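Local coordinates for inositol-1-monophosphatase (Nostoc sp., PDB 5ZHH), which hydrolyses inositol monophosphates to inositol and inorganic phosphate, probably with the help of magnesium ions, at residues A46-E51 / A69-K74; H65-E70 / Y82-D87; C103-L108 / G117-P122. All coordinates share one frame; numbering follows the deposited sequence.

How the contacts relate
The three contacts all reach the same mixed sheet and become more buried from first to last. Contact 1 lies at its margin, about 17 Å from the centre of the chain (centre to centre), where helix 44-61 meets a hairpin turn through carboxylates and a water. Contact 2 is partly buried and begins on the residues where contact 1 ends, since both contain Ala69 and Glu70; it joins two parallel strands and adds an aromatic cluster. Contact 3, wholly buried, is an antiparallel pair with aliphatic side chains and two facing glycines. Strands 82-90 and 103-110 are neighbours, so contacts 2 and 3 share a seam where Ile86 packs on Ile106.

Contact 1. Residues A46-E51 / A69-K74; sequences ADKASE and AEESGK
The tight turn of the beta hairpin formed by strands 66-69 and 73-75 meets helix 44-61 here, with Glu51 reaching across to Glu71 and Ser72. The turn is closed by the backbone bond from Ala69 N to Gly73 O at 3.0 Å, and Gly73 suits its place because its phi is positive. Glu51 leaves the helix with CG anti to the backbone N (chi1 180°) and runs on extended, a shape that carries its carboxylate right up to the turn. There OE1 lies 3.3 Å from Ser72 CB, while OE2 faces Glu71 CB at 3.5 Å and the methyl of Ala69, whose small size suits a place so close to a carboxylate. Glu71 crosses Glu51 at about a right angle and bends at chi2, so that its own carboxylate turns away and the two negative groups stay apart. At the exposed side the positive end of Lys48 hangs over the stem of Glu71, NZ being 3.9 Å from CG, and its charge would probably offset some of the repulsion between the two carboxylates, though NZ touches neither. One water accepts from Glu71 N at 2.7 Å; its approach to Glu51 OE2 is doubtfully short.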
loop_
_atom_site.group_PDB
_atom_site.type_symbol
_atom_site.label_atom_id
_atom_site.label_comp_id
_atom_site.label_asym_id
_atom_site.label_seq_id
_atom_site.Cartn_x
_atom_site.Cartn_y
_atom_site.Cartn_z
ATOM N N ALA A 46 -18.232 -6.068 -14.487
ATOM C CA ALA A 46 -16.823 -5.778 -14.228
ATOM C C ALA A 46 -15.934 -6.375 -15.310
ATOM O O ALA A 46 -15.044 -5.703 -15.847
ATOM C CB ALA A 46 -16.422 -6.315 -12.856
ATOM N N ASP A 47 -16.179 -7.642 -15.647
ATOM C CA ASP A 47 -15.436 -8.306 -16.711
ATOM C C ASP A 47 -15.619 -7.595 -18.049
ATOM O O ASP A 47 -14.662 -7.424 -18.816
ATOM C CB ASP A 47 -15.896 -9.761 -16.790
ATOM C CG ASP A 47 -15.448 -10.452 -18.056
ATOM O OD1 ASP A 47 -16.144 -10.296 -19.098
ATOM O OD2 ASP A 47 -14.392 -11.128 -18.025
ATOM N N LYS A 48 -16.848 -7.190 -18.356
ATOM C CA LYS A 48 -17.110 -6.500 -19.609
ATOM C C LYS A 48 -16.546 -5.080 -19.590
ATOM O O LYS A 48 -16.026 -4.604 -20.602
ATOM C CB LYS A 48 -18.613 -6.501 -19.882
ATOM C CG LYS A 48 -19.026 -5.722 -21.109
ATOM C CD LYS A 48 -20.424 -6.104 -21.566
ATOM C CE LYS A 48 -20.456 -6.314 -23.072
ATOM N NZ LYS A 48 -19.476 -7.365 -23.488
ATOM N N ALA A 49 -16.622 -4.397 -18.446
ATOM C CA ALA A 49 -16.086 -3.042 -18.359
ATOM C C ALA A 49 -14.570 -3.044 -18.506
ATOM O O ALA A 49 -13.992 -2.130 -19.109
ATOM C CB ALA A 49 -16.499 -2.395 -17.039
ATOM N N SER A 50 -13.908 -4.061 -17.955
ATOM C CA SER A 50 -12.461 -4.171 -18.103
ATOM C C SER A 50 -12.079 -4.377 -19.563
ATOM O O SER A 50 -11.164 -3.720 -20.072
ATOM C CB SER A 50 -11.939 -5.322 -17.243
ATOM O OG SER A 50 -10.570 -5.589 -17.509
ATOM N N GLU A 51 -12.797 -5.261 -20.259
ATOM C CA GLU A 51 -12.496 -5.539 -21.662
ATOM C C GLU A 51 -12.655 -4.294 -22.529
ATOM O O GLU A 51 -11.826 -4.036 -23.409
ATOM C CB GLU A 51 -13.399 -6.662 -22.177
ATOM C CG GLU A 51 -13.162 -7.024 -23.636
ATOM C CD GLU A 51 -13.944 -8.250 -24.079
ATOM O OE1 GLU A 51 -15.021 -8.082 -24.686
ATOM O OE2 GLU A 51 -13.483 -9.380 -23.826
ATOM N N ALA A 69 -9.958 -12.528 -27.907
ATOM C CA ALA A 69 -10.499 -12.509 -26.553
ATOM C C ALA A 69 -11.710 -13.427 -26.485
ATOM O O ALA A 69 -12.355 -13.710 -27.497
ATOM C CB ALA A 69 -10.876 -11.092 -26.107
ATOM N N GLU A 70 -12.020 -13.888 -25.271
ATOM C CA GLU A 70 -13.124 -14.829 -25.104
ATOM C C GLU A 70 -14.466 -14.183 -25.433
ATOM O O GLU A 70 -15.259 -14.739 -26.203
ATOM C CB GLU A 70 -13.139 -15.389 -23.679
ATOM C CG GLU A 70 -14.285 -16.358 -23.411
ATOM C CD GLU A 70 -14.190 -17.012 -22.045
ATOM O OE1 GLU A 70 -13.580 -16.412 -21.134
ATOM O OE2 GLU A 70 -14.723 -18.132 -21.886
ATOM N N GLU A 71 -14.742 -13.013 -24.857
ATOM C CA GLU A 71 -16.065 -12.411 -24.995
ATOM C C GLU A 71 -16.227 -11.708 -26.340
ATOM O O GLU A 71 -17.131 -12.031 -27.119
ATOM C CB GLU A 71 -16.317 -11.437 -23.842
ATOM C CG GLU A 71 -17.711 -10.824 -23.871
ATOM C CD GLU A 71 -18.804 -11.894 -23.864
ATOM O OE1 GLU A 71 -18.739 -12.809 -22.989
ATOM O OE2 GLU A 71 -19.702 -11.845 -24.756
ATOM N N SER A 72 -15.351 -10.745 -26.630
ATOM C CA SER A 72 -15.424 -10.021 -27.893
ATOM C C SER A 72 -15.070 -10.892 -29.089
ATOM O O SER A 72 -15.343 -10.493 -30.226
ATOM C CB SER A 72 -14.510 -8.794 -27.850
ATOM O OG SER A 72 -13.181 -9.156 -27.521
ATOM N N GLY A 73 -14.481 -12.062 -28.864
ATOM C CA GLY A 73 -14.205 -12.987 -29.942
ATOM C C GLY A 73 -12.967 -12.649 -30.743
ATOM O O GLY A 73 -11.949 -12.213 -30.193
ATOM N N LYS A 74 -13.050 -12.847 -32.054
ATOM C CA LYS A 74 -11.928 -12.639 -32.958
ATOM C C LYS A 74 -12.134 -11.342 -33.722
ATOM O O LYS A 74 -13.106 -11.205 -34.471
ATOM C CB LYS A 74 -11.785 -13.810 -33.925
ATOM C CG LYS A 74 -11.641 -15.137 -33.229
ATOM C CD LYS A 74 -11.674 -16.278 -34.221
ATOM C CE LYS A 74 -11.473 -17.603 -33.511
ATOM N NZ LYS A 74 -11.439 -18.744 -34.465
HETATM O O HOH W 1 -13.215 -11.669 -23.019
#

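Contact 2. Residues H65-E70 / Y82-D87; sequences HSILAE and YLWAID
His65 lies flat against Tyr82 and at the same time takes a hydrogen bond from Trp84, giving an aromatic cluster at the start of two parallel strands, which Phe62, stacked on His65, and Phe7, meeting both His65 and Tyr82, extend. In His65 the ring carbon CG is beside the backbone N (chi1 -66°), which lays the imidazole over Tyr82 CB with one edge to the indole. The imidazole and phenol form an offset stack, centroids 4.3 Å apart: Tyr82 CB sits over the middle of the His65 ring in a CH-pi contact, while NE2 lies over the Tyr82 face, 3.4 Å from CD2. At the edge of the imidazole, Trp84 NE1 donates to ND1 at 2.9 Å, lying in the plane of the histidine ring but with its own indole tilted 19° from the line of the bond. With ND1 used as acceptor, a neutral imidazole would carry its proton on NE2. A leucine in place of His65 would probably leave the indole N-H without its acceptor and the Tyr82 face without its flat partner.

Further along, Ile67 turns CD1 onto Trp84 CB at 3.6 Å, and these two, with Ala69 and Ile86, face helix 44-61. From the other side of the sheet Leu83 lays CD1 against the Ser66 carbonyl, 3.6 Å from its O, and reaches Leu68 CB; Leu68 and Ala85 meet helix 213-225. Four backbone bonds, among them Trp84 N to Ser66 O at 2.8 Å, join the strands. The segment 82-87 closes with Asp87, close to Asp90 and Asp215. Asp87 to Asp90 read Asp-Pro-Leu-Asp, consistent with the acidic metal-site motif of the inositol monophosphatase fold.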
loop_
_atom_site.group_PDB
_atom_site.type_symbol
_atom_site.label_atom_id
_atom_site.label_comp_id
_atom_site.label_asym_id
_atom_site.label_seq_id
_atom_site.Cartn_x
_atom_site.Cartn_y
_atom_site.Cartn_z
ATOM N N HIS A 65 -3.631 -3.839 -35.632
ATOM C CA HIS A 65 -3.423 -5.124 -34.985
ATOM C C HIS A 65 -4.750 -5.866 -34.827
ATOM O O HIS A 65 -5.827 -5.265 -34.808
ATOM C CB HIS A 65 -2.773 -4.942 -33.611
ATOM C CG HIS A 65 -1.375 -4.407 -33.661
ATOM N ND1 HIS A 65 -0.543 -4.402 -32.562
ATOM C CD2 HIS A 65 -0.661 -3.861 -34.675
ATOM C CE1 HIS A 65 0.623 -3.879 -32.896
ATOM N NE2 HIS A 65 0.577 -3.540 -34.173
ATOM N N SER A 66 -4.661 -7.185 -34.683
ATOM C CA SER A 66 -5.832 -8.019 -34.448
ATOM C C SER A 66 -5.914 -8.391 -32.971
ATOM O O SER A 66 -4.911 -8.392 -32.252
ATOM C CB SER A 66 -5.786 -9.292 -35.302
ATOM O OG SER A 66 -6.036 -9.007 -36.670
ATOM N N ILE A 67 -7.133 -8.695 -32.524
ATOM C CA ILE A 67 -7.419 -8.997 -31.124
ATOM C C ILE A 67 -8.035 -10.385 -30.999
ATOM O O ILE A 67 -8.896 -10.764 -31.803
ATOM C CB ILE A 67 -8.374 -7.954 -30.508
ATOM C CG1 ILE A 67 -7.838 -6.533 -30.706
ATOM C CG2 ILE A 67 -8.593 -8.253 -29.026
ATOM C CD1 ILE A 67 -6.498 -6.297 -30.082
ATOM N N LEU A 68 -7.566 -11.153 -30.014
ATOM C CA LEU A 68 -8.196 -12.400 -29.591
ATOM C C LEU A 68 -8.672 -12.265 -28.146
ATOM O O LEU A 68 -7.873 -11.950 -27.255
ATOM C CB LEU A 68 -7.246 -13.590 -29.730
ATOM C CG LEU A 68 -7.887 -14.936 -29.367
ATOM C CD1 LEU A 68 -9.008 -15.297 -30.334
ATOM C CD2 LEU A 68 -6.826 -16.025 -29.345
ATOM N N ALA A 69 -9.958 -12.528 -27.907
ATOM C CA ALA A 69 -10.499 -12.509 -26.553
ATOM C C ALA A 69 -11.710 -13.427 -26.485
ATOM O O ALA A 69 -12.355 -13.710 -27.497
ATOM C CB ALA A 69 -10.876 -11.092 -26.107
ATOM N N GLU A 70 -12.020 -13.888 -25.271
ATOM C CA GLU A 70 -13.124 -14.829 -25.104
ATOM C C GLU A 70 -14.466 -14.183 -25.433
ATOM O O GLU A 70 -15.259 -14.739 -26.203
ATOM C CB GLU A 70 -13.139 -15.389 -23.679
ATOM C CG GLU A 70 -14.285 -16.358 -23.411
ATOM C CD GLU A 70 -14.190 -17.012 -22.045
ATOM O OE1 GLU A 70 -13.580 -16.412 -21.134
ATOM O OE2 GLU A 70 -14.723 -18.132 -21.886
ATOM N N TYR A 82 0.323 -9.292 -36.010
ATOM C CA TYR A 82 0.131 -8.858 -34.631
ATOM C C TYR A 82 -1.237 -9.305 -34.140
ATOM O O TYR A 82 -2.264 -8.920 -34.711
ATOM C CB TYR A 82 0.272 -7.340 -34.513
ATOM C CG TYR A 82 1.635 -6.838 -34.916
ATOM C CD1 TYR A 82 2.750 -7.101 -34.134
ATOM C CD2 TYR A 82 1.808 -6.097 -36.080
ATOM C CE1 TYR A 82 4.001 -6.645 -34.494
ATOM C CE2 TYR A 82 3.058 -5.637 -36.452
ATOM C CZ TYR A 82 4.150 -5.913 -35.654
ATOM O OH TYR A 82 5.396 -5.457 -36.016
ATOM N N LEU A 83 -1.248 -10.105 -33.078
ATOM C CA LEU A 83 -2.481 -10.622 -32.497
ATOM C C LEU A 83 -2.380 -10.503 -30.988
ATOM O O LEU A 83 -1.522 -11.143 -30.372
ATOM C CB LEU A 83 -2.730 -12.082 -32.908
ATOM C CG LEU A 83 -4.010 -12.710 -32.344
ATOM C CD1 LEU A 83 -5.226 -11.960 -32.861
ATOM C CD2 LEU A 83 -4.107 -14.196 -32.700
ATOM N N TRP A 84 -3.261 -9.698 -30.394
ATOM C CA TRP A 84 -3.292 -9.511 -28.950
ATOM C C TRP A 84 -4.220 -10.548 -28.333
ATOM O O TRP A 84 -5.356 -10.723 -28.787
ATOM C CB TRP A 84 -3.766 -8.104 -28.582
ATOM C CG TRP A 84 -2.800 -7.019 -28.934
ATOM C CD1 TRP A 84 -2.737 -6.335 -30.112
ATOM C CD2 TRP A 84 -1.772 -6.471 -28.095
ATOM N NE1 TRP A 84 -1.727 -5.407 -30.066
ATOM C CE2 TRP A 84 -1.116 -5.473 -28.842
ATOM C CE3 TRP A 84 -1.331 -6.741 -26.795
ATOM C CZ2 TRP A 84 -0.048 -4.734 -28.330
ATOM C CZ3 TRP A 84 -0.267 -6.003 -26.285
ATOM C CH2 TRP A 84 0.362 -5.012 -27.054
ATOM N N ALA A 85 -3.725 -11.254 -27.324
ATOM C CA ALA A 85 -4.498 -12.250 -26.588
ATOM C C ALA A 85 -4.829 -11.645 -25.229
ATOM O O ALA A 85 -3.941 -11.495 -24.379
ATOM C CB ALA A 85 -3.725 -13.561 -26.454
ATOM N N ILE A 86 -6.101 -11.290 -25.038
ATOM C CA ILE A 86 -6.556 -10.460 -23.923
ATOM C C ILE A 86 -7.442 -11.291 -23.003
ATOM O O ILE A 86 -8.440 -11.864 -23.456
ATOM C CB ILE A 86 -7.352 -9.244 -24.426
ATOM C CG1 ILE A 86 -6.492 -8.341 -25.301
ATOM C CG2 ILE A 86 -7.926 -8.472 -23.256
ATOM C CD1 ILE A 86 -5.134 -8.124 -24.769
ATOM N N ASP A 87 -7.111 -11.326 -21.710
ATOM C CA ASP A 87 -8.088 -11.742 -20.707
ATOM C C ASP A 87 -8.398 -10.553 -19.811
ATOM O O ASP A 87 -7.550 -10.164 -18.989
ATOM C CB ASP A 87 -7.605 -12.926 -19.866
ATOM C CG ASP A 87 -8.750 -13.599 -19.099
ATOM O OD1 ASP A 87 -9.800 -12.952 -18.887
ATOM O OD2 ASP A 87 -8.609 -14.772 -18.707
HETATM O O HOH W 2 -10.811 -13.414 -23.077
#

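Contact 3. Residues C103-L108 / G117-P122; sequences CVSIGL and GVIYDP
Cys103 opens the antiparallel beta hairpin of strands 103-110 and 113-121 by resting its sulfur on Ile119, SG to CG2 3.7 Å, an apolar contact that suits the buried place. Its chi1 of 63° sets SG between the backbone N and the carbonyl carbon, while CB approaches Tyr120 O to 3.1 Å. Val104 comes next, in a hydrogen-bonded pair with Tyr120: Val104 N donates to Tyr120 O and Tyr120 N to Val104 O, both at 3.0 Å. The tyrosine ring then leads away from the first strand, with Pro122 N over one face and its hydroxyl bonded to Asp125. Ser105 stands in a non-hydrogen-bonded pair with Ile119. Its OG, anti to the backbone N at chi1 -179°, lies 4.0 Å from Ile119 CG1 and has a weak bond to Trp214 O, so this small polar group is not left bare in a buried place. Ile106 repeats the doubly bonded pattern with Val118, Ile106 N to Val118 O being 2.9 Å. Branched side chains suit these extended positions, where they pack into the apolar core. At Gly107 the partner is Gly117, their CA atoms 4.4 Å apart, and two backbones meet with no side chain on either. Leu108 carries the strand on toward the turn of the hairpin, its backbone bonding to Gln115 and Val116. The pair lies between strands 82-90 and 126-131. Val104 and Val118 meet helix 3-25 on one face, and on the other Cys103, Ser105 and Ile119 meet helix 191-199, two helical layers enclosing the sheet.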
loop_
_atom_site.group_PDB
_atom_site.type_symbol
_atom_site.label_atom_id
_atom_site.label_comp_id
_atom_site.label_asym_id
_atom_site.label_seq_id
_atom_site.Cartn_x
_atom_site.Cartn_y
_atom_site.Cartn_z
ATOM N N CYS A 103 -6.622 -11.222 -12.137
ATOM C CA CYS A 103 -5.746 -10.277 -12.811
ATOM C C CYS A 103 -6.288 -9.974 -14.198
ATOM O O CYS A 103 -7.201 -10.635 -14.694
ATOM C CB CYS A 103 -4.324 -10.830 -12.916
ATOM S SG CYS A 103 -4.256 -12.325 -13.932
ATOM N N VAL A 104 -5.696 -8.952 -14.812
ATOM C CA VAL A 104 -5.829 -8.670 -16.235
ATOM C C VAL A 104 -4.583 -9.225 -16.906
ATOM O O VAL A 104 -3.468 -9.031 -16.404
ATOM C CB VAL A 104 -5.971 -7.158 -16.491
ATOM C CG1 VAL A 104 -6.217 -6.869 -17.973
ATOM C CG2 VAL A 104 -7.087 -6.578 -15.638
ATOM N N SER A 105 -4.761 -9.941 -18.018
ATOM C CA SER A 105 -3.644 -10.511 -18.766
ATOM C C SER A 105 -3.699 -9.972 -20.188
ATOM O O SER A 105 -4.719 -10.121 -20.867
ATOM C CB SER A 105 -3.698 -12.045 -18.765
ATOM O OG SER A 105 -2.600 -12.608 -19.468
ATOM N N ILE A 106 -2.604 -9.353 -20.636
ATOM C CA ILE A 106 -2.517 -8.746 -21.963
ATOM C C ILE A 106 -1.241 -9.248 -22.624
ATOM O O ILE A 106 -0.138 -8.848 -22.235
ATOM C CB ILE A 106 -2.521 -7.214 -21.892
ATOM C CG1 ILE A 106 -3.807 -6.721 -21.224
ATOM C CG2 ILE A 106 -2.363 -6.618 -23.282
ATOM C CD1 ILE A 106 -3.866 -5.219 -21.048
ATOM N N GLY A 107 -1.380 -10.110 -23.624
ATOM C CA GLY A 107 -0.239 -10.667 -24.321
ATOM C C GLY A 107 -0.312 -10.362 -25.803
ATOM O O GLY A 107 -1.396 -10.234 -26.375
ATOM N N LEU A 108 0.856 -10.235 -26.423
ATOM C CA LEU A 108 0.939 -9.984 -27.854
ATOM C C LEU A 108 1.661 -11.149 -28.507
ATOM O O LEU A 108 2.789 -11.479 -28.120
ATOM C CB LEU A 108 1.656 -8.665 -28.158
ATOM C CG LEU A 108 1.938 -8.446 -29.652
ATOM C CD1 LEU A 108 0.632 -8.374 -30.438
ATOM C CD2 LEU A 108 2.769 -7.180 -29.884
ATOM N N GLY A 117 4.188 -9.293 -22.776
ATOM C CA GLY A 117 3.231 -9.720 -21.777
ATOM C C GLY A 117 3.130 -8.797 -20.583
ATOM O O GLY A 117 4.146 -8.368 -20.027
ATOM N N VAL A 118 1.903 -8.471 -20.194
ATOM C CA VAL A 118 1.637 -7.734 -18.967
ATOM C C VAL A 118 0.546 -8.461 -18.199
ATOM O O VAL A 118 -0.501 -8.797 -18.765
ATOM C CB VAL A 118 1.224 -6.272 -19.230
ATOM C CG1 VAL A 118 0.939 -5.587 -17.914
ATOM C CG2 VAL A 118 2.331 -5.525 -19.977
ATOM N N ILE A 119 0.795 -8.708 -16.915
ATOM C CA ILE A 119 -0.169 -9.333 -16.016
ATOM C C ILE A 119 -0.265 -8.458 -14.780
ATOM O O ILE A 119 0.749 -8.200 -14.120
ATOM C CB ILE A 119 0.248 -10.766 -15.646
ATOM C CG1 ILE A 119 0.283 -11.627 -16.907
ATOM C CG2 ILE A 119 -0.700 -11.366 -14.608
ATOM C CD1 ILE A 119 1.011 -12.964 -16.721
ATOM N N TYR A 120 -1.469 -7.986 -14.474
ATOM C CA TYR A 120 -1.667 -7.044 -13.381
ATOM C C TYR A 120 -2.709 -7.585 -12.416
ATOM O O TYR A 120 -3.869 -7.781 -12.793
ATOM C CB TYR A 120 -2.088 -5.666 -13.900
ATOM C CG TYR A 120 -2.292 -4.654 -12.800
ATOM C CD1 TYR A 120 -1.303 -4.430 -11.850
ATOM C CD2 TYR A 120 -3.475 -3.927 -12.704
ATOM C CE1 TYR A 120 -1.481 -3.503 -10.834
ATOM C CE2 TYR A 120 -3.664 -2.998 -11.684
ATOM C CZ TYR A 120 -2.662 -2.798 -10.756
ATOM O OH TYR A 120 -2.834 -1.890 -9.744
ATOM N N ASP A 121 -2.282 -7.833 -11.183
ATOM C CA ASP A 121 -3.109 -8.178 -10.033
ATOM C C ASP A 121 -3.493 -6.875 -9.348
ATOM O O ASP A 121 -2.669 -6.303 -8.630
ATOM C CB ASP A 121 -2.324 -9.094 -9.082
ATOM C CG ASP A 121 -3.063 -9.405 -7.776
ATOM O OD1 ASP A 121 -4.139 -8.834 -7.491
ATOM O OD2 ASP A 121 -2.525 -10.229 -7.007
ATOM N N PRO A 122 -4.716 -6.366 -9.544
ATOM C CA PRO A 122 -5.062 -5.062 -8.959
ATOM C C PRO A 122 -5.360 -5.117 -7.471
ATOM O O PRO A 122 -5.314 -4.065 -6.818
ATOM C CB PRO A 122 -6.305 -4.644 -9.754
ATOM C CG PRO A 122 -6.952 -5.945 -10.109
ATOM C CD PRO A 122 -5.824 -6.927 -10.337
#